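Local coordinates for protein beta-galacturonidase (Eisenbergiella tayi, PDB 6NCW) that probably hydrolyses beta-linked hexuronides, galacturonides in particular, as a family 2 glycoside hydrolase, at residues 124-129 with 350-355; 274-279 with 307-312; 332-337 with 374-379; 405-410 with 424-429. One frame throughout, in Å; residues are numbered along the deposited sequence.

Interaction 1 (124-129 with 350-355); sequences SALHVP and KQQCGD
With CG set opposite its own carbonyl carbon (chi1 -74°) and the chain running straight on to the amide (chi2 170°), Gln352 extends from helix 349-364 to the loop 124-129, where it meets Ala125 and Leu126. Leu126 makes the same choice at its first torsion, and its branch reaches back past the glutamine in the opposite direction. The polar part of the contact is one bond: Ala125 N donates to Gln352 OE1 at 3.0 Å, with an N-H...O angle of 148°, and the donor lies in the amide plane on a lone pair of the oxygen. The methyl CB of Ala125 sits 3.1 Å from the same OE1. The other end of that amide, Gln352 NE2, donates to the carbonyl of Asp123, so the carbonyl of Asp123 and the N-H of Ala125, two residues apart, hold the amide at both ends and fix its rotation. The loop links two strands of the N-terminal beta domain, and the helix belongs to the TIM barrel; the contact is therefore an interdomain one in this family 2 hydrolase, with every touching residue buried. Nearer the helix the contact turns apolar. Leu126 CD1 lies 3.8 Å from Gln352 CB and 3.7 Å from Gln352 O, alongside the stem of the glutamine, while the other branch, CD2, reaches Cys353 SG at 3.9 Å. Within the loop, Ser124 OG donates to His127 O at 2.6 Å, bridging the backbone from Ser124 to His127, and Tyr92 OH is a further hydrogen-bond partner of Ser124 OG. Phe349, one residue before the helical segment, also packs on Ala125 and Leu126.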
loop_
_atom_site.group_PDB
_atom_site.type_symbol
_atom_site.label_atom_id
_atom_site.label_comp_id
_atom_site.label_asym_id
_atom_site.label_seq_id
_atom_site.Cartn_x
_atom_site.Cartn_y
_atom_site.Cartn_z
ATOM N N SER A 124 -5.001 -37.678 8.697
ATOM C CA SER A 124 -3.936 -36.949 8.012
ATOM C C SER A 124 -2.863 -36.571 9.025
ATOM O O SER A 124 -3.070 -35.673 9.847
ATOM C CB SER A 124 -4.505 -35.719 7.314
ATOM O OG SER A 124 -3.464 -34.964 6.723
ATOM N N ALA A 125 -1.712 -37.243 8.964
ATOM C CA ALA A 125 -0.652 -36.978 9.932
ATOM C C ALA A 125 0.376 -35.965 9.444
ATOM O O ALA A 125 1.089 -35.373 10.268
ATOM C CB ALA A 125 0.060 -38.280 10.315
ATOM N N LEU A 126 0.468 -35.751 8.132
ATOM C CA LEU A 126 1.436 -34.825 7.559
ATOM C C LEU A 126 0.805 -33.466 7.262
ATOM O O LEU A 126 1.309 -32.427 7.703
ATOM C CB LEU A 126 2.047 -35.451 6.285
ATOM C CG LEU A 126 2.642 -36.859 6.479
ATOM C CD1 LEU A 126 3.307 -37.371 5.198
ATOM C CD2 LEU A 126 3.629 -36.897 7.628
ATOM N N HIS A 127 -0.311 -33.458 6.535
ATOM C CA HIS A 127 -1.092 -32.248 6.324
ATOM C C HIS A 127 -1.894 -31.946 7.577
ATOM O O HIS A 127 -2.856 -32.658 7.877
ATOM C CB HIS A 127 -2.015 -32.410 5.126
ATOM C CG HIS A 127 -1.287 -32.485 3.834
ATOM N ND1 HIS A 127 -0.964 -31.363 3.104
ATOM C CD2 HIS A 127 -0.783 -33.544 3.155
ATOM C CE1 HIS A 127 -0.314 -31.731 2.015
ATOM N NE2 HIS A 127 -0.195 -33.048 2.017
ATOM N N VAL A 128 -1.495 -30.893 8.296
ATOM C CA VAL A 128 -2.100 -30.428 9.547
ATOM C C VAL A 128 -2.191 -28.901 9.507
ATOM O O VAL A 128 -1.574 -28.278 8.631
ATOM C CB VAL A 128 -1.277 -30.886 10.764
ATOM C CG1 VAL A 128 -1.223 -32.426 10.859
ATOM C CG2 VAL A 128 0.116 -30.295 10.700
ATOM N N PRO A 129 -2.931 -28.245 10.408
ATOM C CA PRO A 129 -2.818 -26.784 10.495
ATOM C C PRO A 129 -1.358 -26.446 10.744
ATOM O O PRO A 129 -0.728 -27.013 11.637
ATOM C CB PRO A 129 -3.714 -26.420 11.688
ATOM C CG PRO A 129 -4.680 -27.617 11.804
ATOM C CD PRO A 129 -3.810 -28.779 11.467
ATOM N N LYS A 350 4.047 -42.864 10.715
ATOM C CA LYS A 350 5.177 -43.616 10.162
ATOM C C LYS A 350 4.881 -44.123 8.752
ATOM O O LYS A 350 5.733 -44.032 7.859
ATOM C CB LYS A 350 5.540 -44.777 11.090
ATOM C CG LYS A 350 6.328 -44.348 12.345
ATOM C CD LYS A 350 6.011 -45.236 13.548
ATOM C CE LYS A 350 7.247 -45.898 14.155
ATOM N NZ LYS A 350 8.211 -44.930 14.743
ATOM N N GLN A 351 3.676 -44.658 8.536
ATOM C CA GLN A 351 3.297 -45.144 7.213
ATOM C C GLN A 351 3.313 -44.014 6.184
ATOM O O GLN A 351 3.803 -44.191 5.061
ATOM C CB GLN A 351 1.914 -45.809 7.292
ATOM C CG GLN A 351 1.494 -46.587 6.043
ATOM C CD GLN A 351 2.362 -47.798 5.787
ATOM O OE1 GLN A 351 3.062 -47.874 4.772
ATOM N NE2 GLN A 351 2.321 -48.759 6.703
ATOM N N GLN A 352 2.808 -42.831 6.556
ATOM C CA GLN A 352 2.744 -41.731 5.596
ATOM C C GLN A 352 4.125 -41.132 5.320
ATOM O O GLN A 352 4.400 -40.708 4.190
ATOM C CB GLN A 352 1.745 -40.684 6.090
ATOM C CG GLN A 352 0.286 -41.162 5.932
ATOM C CD GLN A 352 -0.730 -40.274 6.631
ATOM O OE1 GLN A 352 -0.365 -39.402 7.414
ATOM N NE2 GLN A 352 -2.020 -40.495 6.344
ATOM N N CYS A 353 5.016 -41.124 6.314
ATOM C CA CYS A 353 6.393 -40.704 6.079
ATOM C C CYS A 353 7.111 -41.695 5.184
ATOM O O CYS A 353 7.706 -41.315 4.165
ATOM C CB CYS A 353 7.137 -40.559 7.406
ATOM S SG CYS A 353 6.807 -39.046 8.278
ATOM N N GLY A 354 7.058 -42.979 5.556
ATOM C CA GLY A 354 7.626 -44.016 4.711
ATOM C C GLY A 354 7.121 -43.965 3.284
ATOM O O GLY A 354 7.904 -44.077 2.337
ATOM N N ASP A 355 5.806 -43.791 3.104
ATOM C CA ASP A 355 5.251 -43.690 1.753
ATOM C C ASP A 355 5.817 -42.483 1.002
ATOM O O ASP A 355 6.175 -42.581 -0.179
ATOM C CB ASP A 355 3.727 -43.611 1.811
ATOM C CG ASP A 355 3.077 -44.943 2.176
ATOM O OD1 ASP A 355 3.743 -45.992 2.070
ATOM O OD2 ASP A 355 1.888 -44.935 2.560
#

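Interaction 2 (274-279 with 307-312); sequences GFCRHE and SIRTVH
Val311 stands between Cys276 and His278, and its side chain can be followed from the stem outward. CB lies 3.4 Å above the ring of His312, over its centre. CG1 meets Cys276 CB at 3.8 Å on one side and covers the centre of a face of the Arg309 guanidinium. CG2, held between the backbone N and the carbonyl carbon by a chi1 of -66°, packs on Arg277 C at 3.6 Å and covers one face of the His278 imidazole: it is 3.8 Å from the ring centroid and 14° off the normal, a CH-pi contact. His278 ND1 is bonded to the hydroxyl of Tyr313. The strands themselves run parallel, 23° apart, joined by Phe275 N to Ser307 O, Arg309 N to Phe275 O (2.9 Å) and Arg277 N to Arg309 O. Arg309, extended from CG to NE, carries its guanidinium to Glu333, Asn377 and Glu465, with Cys276 SG 3.7 Å from Arg309 NH1. His312, which follows a cis peptide bond, gives ND1 to Glu333. Strands 268-276 and 307-309, with helix 290-302 between them, form a beta-alpha-beta unit of the TIM barrel, whose C-terminal strand ends bring His312 into the galacturonate site.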
loop_
_atom_site.group_PDB
_atom_site.type_symbol
_atom_site.label_atom_id
_atom_site.label_comp_id
_atom_site.label_asym_id
_atom_site.label_seq_id
_atom_site.Cartn_x
_atom_site.Cartn_y
_atom_site.Cartn_z
ATOM N N GLY A 274 21.841 -20.336 -0.638
ATOM C CA GLY A 274 20.549 -20.911 -0.924
ATOM C C GLY A 274 19.350 -20.078 -0.495
ATOM O O GLY A 274 19.455 -19.085 0.250
ATOM N N PHE A 275 18.191 -20.531 -0.971
ATOM C CA PHE A 275 16.886 -20.049 -0.555
ATOM C C PHE A 275 15.992 -21.215 -0.182
ATOM O O PHE A 275 15.925 -22.225 -0.899
ATOM C CB PHE A 275 16.210 -19.220 -1.649
ATOM C CG PHE A 275 16.628 -17.784 -1.642
ATOM C CD1 PHE A 275 16.048 -16.891 -0.754
ATOM C CD2 PHE A 275 17.604 -17.323 -2.523
ATOM C CE1 PHE A 275 16.450 -15.552 -0.732
ATOM C CE2 PHE A 275 17.999 -15.998 -2.515
ATOM C CZ PHE A 275 17.422 -15.106 -1.613
ATOM N N CYS A 276 15.298 -21.072 0.935
ATOM C CA CYS A 276 14.121 -21.883 1.153
ATOM C C CYS A 276 13.030 -21.373 0.221
ATOM O O CYS A 276 12.813 -20.166 0.123
ATOM C CB CYS A 276 13.675 -21.793 2.610
ATOM S SG CYS A 276 14.888 -22.450 3.803
ATOM N N ARG A 277 12.363 -22.280 -0.494
ATOM C CA ARG A 277 11.269 -21.875 -1.367
ATOM C C ARG A 277 10.120 -22.862 -1.238
ATOM O O ARG A 277 10.286 -24.058 -1.523
ATOM C CB ARG A 277 11.726 -21.760 -2.827
ATOM C CG ARG A 277 10.589 -21.449 -3.815
ATOM C CD ARG A 277 11.089 -21.523 -5.263
ATOM N NE ARG A 277 10.012 -21.398 -6.244
ATOM C CZ ARG A 277 9.268 -22.412 -6.686
ATOM N NH1 ARG A 277 9.470 -23.638 -6.220
ATOM N NH2 ARG A 277 8.314 -22.193 -7.590
ATOM N N HIS A 278 8.965 -22.347 -0.812
ATOM C CA HIS A 278 7.688 -23.056 -0.863
ATOM C C HIS A 278 7.119 -23.048 -2.277
ATOM O O HIS A 278 7.292 -22.088 -3.034
ATOM C CB HIS A 278 6.662 -22.391 0.077
ATOM C CG HIS A 278 6.663 -22.949 1.466
ATOM N ND1 HIS A 278 6.245 -24.233 1.748
ATOM C CD2 HIS A 278 7.059 -22.412 2.646
ATOM C CE1 HIS A 278 6.373 -24.458 3.043
ATOM N NE2 HIS A 278 6.848 -23.363 3.612
ATOM N N GLU A 279 6.387 -24.103 -2.612
ATOM C CA GLU A 279 5.500 -24.079 -3.775
ATOM C C GLU A 279 4.245 -23.290 -3.388
ATOM O O GLU A 279 3.235 -23.852 -2.951
ATOM C CB GLU A 279 5.157 -25.496 -4.232
ATOM C CG GLU A 279 6.380 -26.287 -4.772
ATOM C CD GLU A 279 6.002 -27.663 -5.379
ATOM O OE1 GLU A 279 6.727 -28.157 -6.286
ATOM O OE2 GLU A 279 4.993 -28.250 -4.928
ATOM N N SER A 307 21.514 -22.473 -4.867
ATOM C CA SER A 307 20.855 -23.644 -4.311
ATOM C C SER A 307 19.470 -23.291 -3.773
ATOM O O SER A 307 19.211 -22.158 -3.351
ATOM C CB SER A 307 21.726 -24.274 -3.224
ATOM O OG SER A 307 21.176 -25.499 -2.783
ATOM N N ILE A 308 18.579 -24.277 -3.813
ATOM C CA ILE A 308 17.229 -24.158 -3.281
ATOM C C ILE A 308 16.953 -25.349 -2.369
ATOM O O ILE A 308 17.428 -26.462 -2.614
ATOM C CB ILE A 308 16.177 -24.075 -4.406
ATOM C CG1 ILE A 308 16.267 -22.726 -5.092
ATOM C CG2 ILE A 308 14.771 -24.322 -3.873
ATOM C CD1 ILE A 308 15.524 -22.684 -6.376
ATOM N N ARG A 309 16.199 -25.097 -1.307
ATOM C CA ARG A 309 15.752 -26.095 -0.355
ATOM C C ARG A 309 14.229 -26.157 -0.445
ATOM O O ARG A 309 13.555 -25.128 -0.302
ATOM C CB ARG A 309 16.229 -25.716 1.058
ATOM C CG ARG A 309 15.633 -26.559 2.147
ATOM C CD ARG A 309 16.225 -26.344 3.535
ATOM N NE ARG A 309 15.412 -27.170 4.425
ATOM C CZ ARG A 309 14.743 -26.734 5.487
ATOM N NH1 ARG A 309 14.855 -25.469 5.891
ATOM N NH2 ARG A 309 13.982 -27.588 6.166
ATOM N N THR A 310 13.690 -27.357 -0.686
ATOM C CA THR A 310 12.256 -27.565 -0.939
ATOM C C THR A 310 11.465 -27.645 0.379
ATOM O O THR A 310 10.949 -28.693 0.783
ATOM C CB THR A 310 12.053 -28.840 -1.762
ATOM O OG1 THR A 310 12.441 -29.981 -0.987
ATOM C CG2 THR A 310 12.894 -28.843 -3.034
ATOM N N VAL A 311 11.330 -26.502 1.054
ATOM C CA VAL A 311 10.509 -26.470 2.269
ATOM C C VAL A 311 9.033 -26.642 1.916
ATOM O O VAL A 311 8.519 -25.963 1.018
ATOM C CB VAL A 311 10.731 -25.158 3.037
ATOM C CG1 VAL A 311 12.172 -25.094 3.563
ATOM C CG2 VAL A 311 10.408 -23.922 2.141
ATOM N N HIS A 312 8.333 -27.558 2.603
ATOM C CA HIS A 312 8.875 -28.680 3.399
ATOM C C HIS A 312 8.265 -29.970 2.835
ATOM O O HIS A 312 7.531 -30.688 3.524
ATOM C CB HIS A 312 8.528 -28.564 4.880
ATOM C CG HIS A 312 9.113 -27.353 5.545
ATOM N ND1 HIS A 312 10.463 -27.209 5.770
ATOM C CD2 HIS A 312 8.530 -26.232 6.033
ATOM C CE1 HIS A 312 10.687 -26.057 6.382
ATOM N NE2 HIS A 312 9.531 -25.447 6.558
HETATM O O HOH W 1 8.924 -26.334 -1.775
#

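Interaction 3 (332-337 with 374-379); sequences EENHAR and GILNEC. With GOL (glycerol), chain G.
The guanidinium of Arg337 and the amide of Asn377 lie side by side and point the same way, their planes 59° apart, and both grip one glycerol. Glycerol O2 and O3 sit at the edge of the guanidinium: Arg337 NE donates to O2 at 2.8 Å, and Arg337 NH2 to O3 at 2.9 Å. Asn377 ND2, on an amide whose oxygen belongs to Arg309, reaches glycerol O1 at 2.8 Å and nearly straight (165°). Glu378 OE1 lies well out of the guanidinium plane, 4.0 Å from Arg337 NH2, a long salt bridge of charge alone. Farther back, Asn334 plays the part of a strand neighbour. A chi1 of 71° swings its amide back so that OD1 accepts Leu376 N at 2.9 Å on an in-plane lone pair, continuing the pairing begun by Gly374 N to Glu332 O and Asn334 N to Gly374 O. The parallel register thus passes from strand backbone to side chain where the two segments part; beyond this, Ala336 CB packs against Leu376 CD2 at 3.7 Å. One water ties the two loops together: it lies within bonding distance of Asn334 O and Ala336 O and accepts from Asn377 N. Glu333 OE1, the partner of His312, meets Asn377 CB. Asp131, His312 and Glu465 complete the glycerol's ring of partners; since all three, with Arg337 and Asn377, also bind galacturonate in this protein, the glycerol probably occupies part of the sugar site, and its hydroxyls probably use some of the donors and acceptors that hold the sugar.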
loop_
_atom_site.group_PDB
_atom_site.type_symbol
_atom_site.label_atom_id
_atom_site.label_comp_id
_atom_site.label_asym_id
_atom_site.label_seq_id
_atom_site.Cartn_x
_atom_site.Cartn_y
_atom_site.Cartn_z
ATOM N N GLU A 332 16.239 -31.660 -1.177
ATOM C CA GLU A 332 14.844 -32.076 -1.178
ATOM C C GLU A 332 14.555 -32.863 0.094
ATOM O O GLU A 332 15.374 -33.677 0.523
ATOM C CB GLU A 332 14.490 -32.900 -2.426
ATOM C CG GLU A 332 13.003 -33.243 -2.500
ATOM C CD GLU A 332 12.519 -33.765 -3.863
ATOM O OE1 GLU A 332 11.676 -33.083 -4.497
ATOM O OE2 GLU A 332 12.954 -34.860 -4.297
ATOM N N GLU A 333 13.408 -32.598 0.726
ATOM C CA GLU A 333 13.060 -33.284 1.967
ATOM C C GLU A 333 11.667 -33.902 1.878
ATOM O O GLU A 333 10.858 -33.529 1.028
ATOM C CB GLU A 333 13.146 -32.339 3.185
ATOM C CG GLU A 333 12.278 -31.070 3.123
ATOM C CD GLU A 333 12.634 -30.103 4.253
ATOM O OE1 GLU A 333 11.748 -29.341 4.713
ATOM O OE2 GLU A 333 13.821 -30.106 4.672
ATOM N N ASN A 334 11.400 -34.872 2.762
ATOM C CA ASN A 334 10.073 -35.462 2.837
ATOM C C ASN A 334 9.090 -34.464 3.455
ATOM O O ASN A 334 9.473 -33.412 3.974
ATOM C CB ASN A 334 10.091 -36.789 3.615
ATOM C CG ASN A 334 10.322 -36.636 5.126
ATOM O OD1 ASN A 334 10.889 -35.655 5.617
ATOM N ND2 ASN A 334 9.890 -37.643 5.869
ATOM N N HIS A 335 7.805 -34.786 3.356
ATOM C CA HIS A 335 6.772 -33.840 3.762
ATOM C C HIS A 335 6.563 -33.930 5.270
ATOM O O HIS A 335 5.918 -34.859 5.760
ATOM C CB HIS A 335 5.467 -34.094 3.021
ATOM C CG HIS A 335 4.356 -33.214 3.492
ATOM N ND1 HIS A 335 3.028 -33.559 3.382
ATOM C CD2 HIS A 335 4.381 -32.005 4.101
ATOM C CE1 HIS A 335 2.278 -32.590 3.891
ATOM N NE2 HIS A 335 3.078 -31.634 4.334
ATOM N N ALA A 336 7.107 -32.956 6.004
ATOM C CA ALA A 336 6.918 -32.835 7.446
ATOM C C ALA A 336 7.407 -31.459 7.895
ATOM O O ALA A 336 8.458 -31.004 7.435
ATOM C CB ALA A 336 7.681 -33.933 8.191
ATOM N N ARG A 337 6.672 -30.810 8.803
ATOM C CA ARG A 337 7.158 -29.553 9.382
ATOM C C ARG A 337 6.643 -29.362 10.805
ATOM O O ARG A 337 5.431 -29.214 11.016
ATOM C CB ARG A 337 6.762 -28.344 8.526
ATOM C CG ARG A 337 7.248 -27.013 9.114
ATOM C CD ARG A 337 6.188 -25.836 9.060
ATOM N NE ARG A 337 6.654 -24.783 9.961
ATOM C CZ ARG A 337 6.474 -24.777 11.282
ATOM N NH1 ARG A 337 5.764 -25.729 11.883
ATOM N NH2 ARG A 337 6.997 -23.798 12.003
ATOM N N GLY A 374 16.663 -34.560 2.857
ATOM C CA GLY A 374 16.323 -34.102 4.188
ATOM C C GLY A 374 15.112 -34.813 4.744
ATOM O O GLY A 374 14.285 -35.329 3.987
ATOM N N ILE A 375 14.970 -34.849 6.066
ATOM C CA ILE A 375 13.753 -35.391 6.662
ATOM C C ILE A 375 13.298 -34.515 7.825
ATOM O O ILE A 375 14.094 -33.798 8.440
ATOM C CB ILE A 375 13.931 -36.851 7.148
ATOM C CG1 ILE A 375 15.027 -36.953 8.217
ATOM C CG2 ILE A 375 14.219 -37.782 5.998
ATOM C CD1 ILE A 375 15.200 -38.375 8.755
ATOM N N LEU A 376 11.996 -34.570 8.104
ATOM C CA LEU A 376 11.439 -34.213 9.412
ATOM C C LEU A 376 11.938 -32.857 9.913
ATOM O O LEU A 376 12.438 -32.721 11.039
ATOM C CB LEU A 376 11.750 -35.308 10.432
ATOM C CG LEU A 376 11.212 -36.699 10.099
ATOM C CD1 LEU A 376 11.544 -37.642 11.255
ATOM C CD2 LEU A 376 9.699 -36.659 9.785
ATOM N N ASN A 377 11.775 -31.842 9.066
ATOM C CA ASN A 377 12.064 -30.466 9.446
ATOM C C ASN A 377 11.429 -30.097 10.785
ATOM O O ASN A 377 10.208 -30.177 10.950
ATOM C CB ASN A 377 11.573 -29.515 8.352
ATOM C CG ASN A 377 11.735 -28.062 8.749
ATOM O OD1 ASN A 377 12.817 -27.483 8.592
ATOM N ND2 ASN A 377 10.663 -27.465 9.289
ATOM N N GLU A 378 12.274 -29.699 11.739
ATOM C CA GLU A 378 11.853 -29.214 13.054
ATOM C C GLU A 378 10.900 -30.178 13.774
ATOM O O GLU A 378 10.036 -29.755 14.545
ATOM C CB GLU A 378 11.218 -27.823 12.946
ATOM C CG GLU A 378 12.208 -26.745 12.507
ATOM C CD GLU A 378 11.712 -25.332 12.798
ATOM O OE1 GLU A 378 10.532 -25.180 13.206
ATOM O OE2 GLU A 378 12.509 -24.374 12.616
ATOM N N CYS A 379 11.044 -31.477 13.560
ATOM C CA CYS A 379 10.242 -32.426 14.321
ATOM C C CYS A 379 10.938 -32.721 15.657
ATOM O O CYS A 379 11.910 -32.052 16.036
ATOM C CB CYS A 379 9.939 -33.650 13.457
ATOM S SG CYS A 379 8.872 -33.192 12.037
HETATM C C1 GOL G . 10.154 -23.695 10.139
HETATM O O1 GOL G . 11.024 -24.702 9.715
HETATM C C2 GOL G . 9.620 -22.927 8.885
HETATM O O2 GOL G . 8.544 -23.564 8.299
HETATM C C3 GOL G . 9.156 -21.547 9.415
HETATM O O3 GOL G . 7.983 -21.741 10.202
HETATM O O HOH W 2 14.655 -31.231 7.107
HETATM O O HOH W 3 10.741 -32.456 6.309
#

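Interaction 4 (405-410 with 424-429); sequences PRSSAS and VVSYNI
Ser407 OG is gripped from two sides: it donates to Val424 O at 2.6 Å and accepts from Ser426 OG at 2.8 Å. The first bond meets the carbonyl from above, the donor 61° out of its plane and so not on a lone pair. With OG anti to the backbone N (chi1 -163°), the hydroxyl leans across between the strands, and Ser426 OG, opposite its own carbonyl carbon, comes to meet it. The hydroxyls link the strands where backbone bonds are lacking, between Val424 N to Arg406 O on one side and Ser410 N to Ser426 O, at 2.9 Å, on the other. Beyond the latter, Asn428 N donates to Ser410 O at 2.8 Å. Ser410 CB lies over one face of the Tyr427 ring, 4.0 Å from its centroid and 16° off the normal, a CH-pi contact offset toward the rim. Ser410 OG is held by Asp416, and Tyr427 OH donates to the carbonyl of Arg412. On the opposite face of the sheet Ala409 CB touches Asn428 OD1 at 3.4 Å; that amide is bonded to Thr464 through OD1 and to Asn377 and Glu378 through ND2, which brings this end of the strand to the sugar site. Strands 406-410 and 425-428 are neighbours in the TIM barrel: 370-374 flanks the first and 461-466 the second, helix 384-400 packs on Arg406 and Ser408, and helix 439-453 on Tyr427.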
loop_
_atom_site.group_PDB
_atom_site.type_symbol
_atom_site.label_atom_id
_atom_site.label_comp_id
_atom_site.label_asym_id
_atom_site.label_seq_id
_atom_site.Cartn_x
_atom_site.Cartn_y
_atom_site.Cartn_z
ATOM N N PRO A 405 24.268 -37.830 0.591
ATOM C CA PRO A 405 24.211 -37.523 2.025
ATOM C C PRO A 405 22.785 -37.231 2.481
ATOM O O PRO A 405 21.892 -36.934 1.684
ATOM C CB PRO A 405 25.100 -36.281 2.158
ATOM C CG PRO A 405 25.062 -35.648 0.829
ATOM C CD PRO A 405 24.971 -36.786 -0.170
ATOM N N ARG A 406 22.581 -37.333 3.791
ATOM C CA ARG A 406 21.286 -37.086 4.412
ATOM C C ARG A 406 21.439 -36.080 5.540
ATOM O O ARG A 406 22.525 -35.917 6.107
ATOM C CB ARG A 406 20.673 -38.368 4.984
ATOM C CG ARG A 406 20.687 -39.547 4.023
ATOM C CD ARG A 406 20.580 -40.880 4.792
ATOM N NE ARG A 406 21.826 -41.186 5.485
ATOM C CZ ARG A 406 22.010 -42.236 6.275
ATOM N NH1 ARG A 406 21.029 -43.107 6.475
ATOM N NH2 ARG A 406 23.180 -42.421 6.859
ATOM N N SER A 407 20.323 -35.428 5.887
ATOM C CA SER A 407 20.312 -34.435 6.956
ATOM C C SER A 407 18.870 -34.194 7.403
ATOM O O SER A 407 17.928 -34.817 6.908
ATOM C CB SER A 407 20.972 -33.131 6.503
ATOM O OG SER A 407 21.311 -32.304 7.608
ATOM N N SER A 408 18.715 -33.278 8.353
ATOM C CA SER A 408 17.422 -32.831 8.862
ATOM C C SER A 408 17.626 -31.429 9.417
ATOM O O SER A 408 18.572 -31.211 10.176
ATOM C CB SER A 408 16.900 -33.756 9.967
ATOM O OG SER A 408 15.694 -33.253 10.531
ATOM N N ALA A 409 16.753 -30.488 9.044
ATOM C CA ALA A 409 16.802 -29.136 9.603
ATOM C C ALA A 409 16.281 -29.162 11.039
ATOM O O ALA A 409 15.086 -29.366 11.268
ATOM C CB ALA A 409 15.995 -28.173 8.737
ATOM N N SER A 410 17.171 -28.974 12.013
ATOM C CA SER A 410 16.786 -29.008 13.417
ATOM C C SER A 410 16.535 -27.617 13.977
ATOM O O SER A 410 17.194 -26.646 13.601
ATOM C CB SER A 410 17.861 -29.680 14.272
ATOM O OG SER A 410 17.532 -29.571 15.653
ATOM N N VAL A 424 25.225 -34.695 7.419
ATOM C CA VAL A 424 25.355 -33.254 7.597
ATOM C C VAL A 424 24.470 -32.843 8.759
ATOM O O VAL A 424 23.351 -33.354 8.897
ATOM C CB VAL A 424 24.969 -32.489 6.314
ATOM C CG1 VAL A 424 25.140 -30.967 6.500
ATOM C CG2 VAL A 424 25.798 -32.982 5.150
ATOM N N VAL A 425 24.987 -31.944 9.614
ATOM C CA VAL A 425 24.206 -31.338 10.696
ATOM C C VAL A 425 23.637 -30.013 10.209
ATOM O O VAL A 425 24.378 -29.167 9.695
ATOM C CB VAL A 425 25.070 -31.113 11.946
ATOM C CG1 VAL A 425 24.216 -30.516 13.057
ATOM C CG2 VAL A 425 25.762 -32.408 12.385
ATOM N N SER A 426 22.332 -29.813 10.383
ATOM C CA SER A 426 21.671 -28.610 9.887
ATOM C C SER A 426 20.785 -28.002 10.959
ATOM O O SER A 426 20.087 -28.719 11.682
ATOM C CB SER A 426 20.833 -28.926 8.643
ATOM O OG SER A 426 21.651 -29.521 7.666
ATOM N N TYR A 427 20.806 -26.671 11.050
ATOM C CA TYR A 427 20.059 -25.960 12.075
ATOM C C TYR A 427 19.313 -24.762 11.499
ATOM O O TYR A 427 19.832 -24.044 10.646
ATOM C CB TYR A 427 20.991 -25.521 13.191
ATOM C CG TYR A 427 20.952 -26.492 14.349
ATOM C CD1 TYR A 427 21.857 -27.551 14.446
ATOM C CD2 TYR A 427 19.981 -26.372 15.325
ATOM C CE1 TYR A 427 21.798 -28.455 15.525
ATOM C CE2 TYR A 427 19.914 -27.255 16.391
ATOM C CZ TYR A 427 20.813 -28.287 16.494
ATOM O OH TYR A 427 20.696 -29.137 17.577
ATOM N N ASN A 428 18.071 -24.598 11.934
ATOM C CA ASN A 428 17.280 -23.395 11.691
ATOM C C ASN A 428 17.465 -22.450 12.875
ATOM O O ASN A 428 17.179 -22.824 14.020
ATOM C CB ASN A 428 15.803 -23.750 11.531
ATOM C CG ASN A 428 15.570 -24.766 10.433
ATOM O OD1 ASN A 428 16.417 -24.945 9.554
ATOM N ND2 ASN A 428 14.415 -25.429 10.463
ATOM N N ILE A 429 17.949 -21.243 12.617
ATOM C CA ILE A 429 18.175 -20.271 13.690
ATOM C C ILE A 429 17.648 -18.917 13.247
ATOM O O ILE A 429 17.771 -18.544 12.073
ATOM C CB ILE A 429 19.667 -20.150 14.098
ATOM C CG1 ILE A 429 20.507 -19.579 12.961
ATOM C CG2 ILE A 429 20.215 -21.490 14.599
ATOM C CD1 ILE A 429 21.967 -19.279 13.355
#

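How the interactions relate
All four contacts are buried, but they sit at different levels of the fold. Interactions 2, 3 and 4 belong to one barrel sheet, in which 307-309 neighbours 329-333, and 370-374 neighbours 406-410; interaction 1 lies outside the sheet and joins a loop of the beta domain to a barrel helix, touching interaction 3 through His335 and Cys353. Its chemistry is mainly apolar around a single hydrogen bond across the segments, to a glutamine amide, whereas interactions 2 and 4 rest on parallel backbone pairing, and interactions 2 and 3 also contribute to the sugar site. Side chains of 307-312 bond those of 332-337 and 374-379, and Glu378 N probably bonds Ala409 O, tying the site's parts together.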